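Local atomic coordinates of CDP-4-keto-6-deoxy-D-glucose-3-dehydrase (Yersinia pseudotuberculosis, PDB entry 3BB8), a protein that probably dehydrates CDP-4-keto-6-deoxy-D-glucose at C-3 using a pyridoxal 5'-phosphate cofactor, apparently for lipopolysaccharide sugar synthesis. Residues Ala315-Lys318 / Tyr319-Ala323. The protein carries 1 engineered substitution. Numbering follows the deposited sequence.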
ATOM      1  N   ALA A 315     -31.100   6.625  -8.546  1.00 47.79           N
ATOM      2  CA  ALA A 315     -31.952   7.249  -9.549  1.00 48.25           C
ATOM      3  C   ALA A 315     -31.648   6.691 -10.935  1.00 48.84           C
ATOM      4  O   ALA A 315     -32.528   6.150 -11.606  1.00 50.19           O
ATOM      5  CB  ALA A 315     -31.743   8.766  -9.538  1.00 46.89           C
ATOM      6  N   ASN A 316     -30.396   6.828 -11.357  1.00 49.19           N
ATOM      7  CA  ASN A 316     -29.963   6.335 -12.655  1.00 48.59           C
ATOM      8  C   ASN A 316     -30.291   4.856 -12.833  1.00 47.45           C
ATOM      9  O   ASN A 316     -30.619   4.419 -13.932  1.00 47.33           O
ATOM     10  CB  ASN A 316     -28.461   6.560 -12.828  1.00 49.08           C
ATOM     11  CG  ASN A 316     -28.114   8.022 -13.025  1.00 50.47           C
ATOM     12  OD1 ASN A 316     -26.949   8.378 -13.211  1.00 51.28           O
ATOM     13  ND2 ASN A 316     -29.128   8.878 -12.989  1.00 50.40           N
ATOM     14  N   PHE A 317     -30.207   4.088 -11.753  1.00 45.09           N
ATOM     15  CA  PHE A 317     -30.514   2.664 -11.823  1.00 44.93           C
ATOM     16  C   PHE A 317     -31.987   2.436 -12.162  1.00 46.98           C
ATOM     17  O   PHE A 317     -32.315   1.680 -13.077  1.00 45.69           O
ATOM     18  CB  PHE A 317     -30.213   1.981 -10.493  1.00 39.83           C
ATOM     19  CG  PHE A 317     -30.592   0.526 -10.461  1.00 40.22           C
ATOM     20  CD1 PHE A 317     -29.689  -0.452 -10.863  1.00 37.87           C
ATOM     21  CD2 PHE A 317     -31.853   0.130 -10.022  1.00 40.33           C
ATOM     22  CE1 PHE A 317     -30.032  -1.796 -10.825  1.00 37.62           C
ATOM     23  CE2 PHE A 317     -32.203  -1.219  -9.981  1.00 40.91           C
ATOM     24  CZ  PHE A 317     -31.287  -2.183 -10.384  1.00 38.18           C
ATOM     25  N   LYS A 318     -32.867   3.082 -11.398  1.00 48.61           N
ATOM     26  CA  LYS A 318     -34.304   2.946 -11.591  1.00 49.44           C
ATOM     27  C   LYS A 318     -34.684   3.376 -13.005  1.00 48.86           C
ATOM     28  O   LYS A 318     -35.401   2.670 -13.709  1.00 48.07           O
ATOM     29  CB  LYS A 318     -35.046   3.802 -10.564  1.00 51.54           C
ATOM     30  CG  LYS A 318     -36.530   3.504 -10.456  1.00 53.80           C
ATOM     31  CD  LYS A 318     -37.137   4.229  -9.268  1.00 55.51           C
ATOM     32  CE  LYS A 318     -38.543   3.734  -8.963  1.00 56.29           C
ATOM     33  NZ  LYS A 318     -39.080   4.359  -7.717  1.00 58.08           N
ATOM     34  N   TYR A 319     -34.178   4.532 -13.412  1.00 47.99           N
ATOM     35  CA  TYR A 319     -34.445   5.076 -14.732  1.00 48.93           C
ATOM     36  C   TYR A 319     -34.012   4.081 -15.812  1.00 49.67           C
ATOM     37  O   TYR A 319     -34.840   3.538 -16.543  1.00 49.71           O
ATOM     38  CB  TYR A 319     -33.688   6.395 -14.898  1.00 49.73           C
ATOM     39  CG  TYR A 319     -33.994   7.141 -16.174  1.00 53.19           C
ATOM     40  CD1 TYR A 319     -35.243   7.734 -16.378  1.00 55.59           C
ATOM     41  CD2 TYR A 319     -33.032   7.276 -17.170  1.00 53.57           C
ATOM     42  CE1 TYR A 319     -35.521   8.448 -17.547  1.00 54.87           C
ATOM     43  CE2 TYR A 319     -33.299   7.985 -18.340  1.00 55.01           C
ATOM     44  CZ  TYR A 319     -34.545   8.570 -18.522  1.00 55.39           C
ATOM     45  OH  TYR A 319     -34.806   9.282 -19.674  1.00 54.53           O
ATOM     46  N   LEU A 320     -32.708   3.843 -15.899  1.00 48.88           N
ATOM     47  CA  LEU A 320     -32.141   2.929 -16.883  1.00 47.37           C
ATOM     48  C   LEU A 320     -32.858   1.586 -16.961  1.00 45.44           C
ATOM     49  O   LEU A 320     -33.166   1.114 -18.054  1.00 45.40           O
ATOM     50  CB  LEU A 320     -30.660   2.694 -16.585  1.00 48.85           C
ATOM     51  CG  LEU A 320     -29.874   1.883 -17.616  1.00 49.60           C
ATOM     52  CD1 LEU A 320     -29.946   2.570 -18.985  1.00 47.98           C
ATOM     53  CD2 LEU A 320     -28.430   1.752 -17.151  1.00 48.55           C
ATOM     54  N   LYS A 321     -33.121   0.970 -15.811  1.00 42.22           N
ATOM     55  CA  LYS A 321     -33.790  -0.327 -15.794  1.00 41.01           C
ATOM     56  C   LYS A 321     -35.217  -0.252 -16.329  1.00 43.00           C
ATOM     57  O   LYS A 321     -35.692  -1.178 -16.989  1.00 42.72           O
ATOM     58  CB  LYS A 321     -33.825  -0.910 -14.379  1.00 37.11           C
ATOM     59  CG  LYS A 321     -34.437  -2.304 -14.341  1.00 34.63           C
ATOM     60  CD  LYS A 321     -34.670  -2.809 -12.935  1.00 35.65           C
ATOM     61  CE  LYS A 321     -35.353  -4.162 -12.957  1.00 34.09           C
ATOM     62  NZ  LYS A 321     -35.699  -4.635 -11.600  1.00 35.73           N
ATOM     63  N   ASP A 322     -35.908   0.840 -16.021  1.00 44.64           N
ATOM     64  CA  ASP A 322     -37.276   1.021 -16.487  1.00 45.46           C
ATOM     65  C   ASP A 322     -37.248   1.087 -18.007  1.00 43.31           C
ATOM     66  O   ASP A 322     -37.976   0.371 -18.688  1.00 43.78           O
ATOM     67  CB  ASP A 322     -37.861   2.318 -15.927  1.00 48.79           C
ATOM     68  CG  ASP A 322     -39.262   2.588 -16.439  1.00 51.96           C
ATOM     69  OD1 ASP A 322     -40.185   1.823 -16.077  1.00 52.52           O
ATOM     70  OD2 ASP A 322     -39.432   3.558 -17.212  1.00 52.89           O
ATOM     71  N   ALA A 323     -36.389   1.955 -18.524  1.00 40.67           N
ATOM     72  CA  ALA A 323     -36.235   2.127 -19.953  1.00 41.81           C
ATOM     73  C   ALA A 323     -35.816   0.836 -20.669  1.00 44.29           C
ATOM     74  O   ALA A 323     -36.318   0.527 -21.752  1.00 46.63           O
ATOM     75  CB  ALA A 323     -35.220   3.215 -20.220  1.00 37.81           C
TER
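Four successive i to i+4 backbone hydrogen bonds join Ala315-Lys318 to Tyr319-Ala323, from Tyr319 N to Ala315 O, Leu320 N to Asn316 O and Lys321 N to Phe317 O (2.9 Å each) and from Asp322 N to Lys318 O (3.0 Å), which defines an unbroken alpha-helix.

Side chains meet chiefly at Phe317 and Lys321, one turn apart and pointing the same way. The methylene CD of Lys321 lies 4.2 Å from CE2 of the Phe317 ring, approaching it obliquely. Both first torsions place CG anti to the backbone N (176° for Phe317, -176° for Lys321), which sends the two side chains off alongside each other. From there the lysine chain runs fully extended, carrying NZ past the ring to a hydrogen bond with the carbonyl O of Pro334, while Trp344 stacks on the Phe317 ring.

This is the C-terminal end of helix 293-323, a long helix of the aspartate aminotransferase fold, and the contact lies away from the annotated cofactor site. The helical backbone also brings each CB of the second turn close to the carbonyl oxygen that accepts its own N-H: Leu320 CB is 3.2 Å from Asn316 O, and on the exposed side Asp322 CB is 3.3 Å from Lys318 O. Leu320 is buried, its side chain touching Val426 of helix 419-432 and Phe347 of strand 347-351. The ring of Tyr319 stacks with His419, and its OH hydrogen-bonds to OD2 of Asp423.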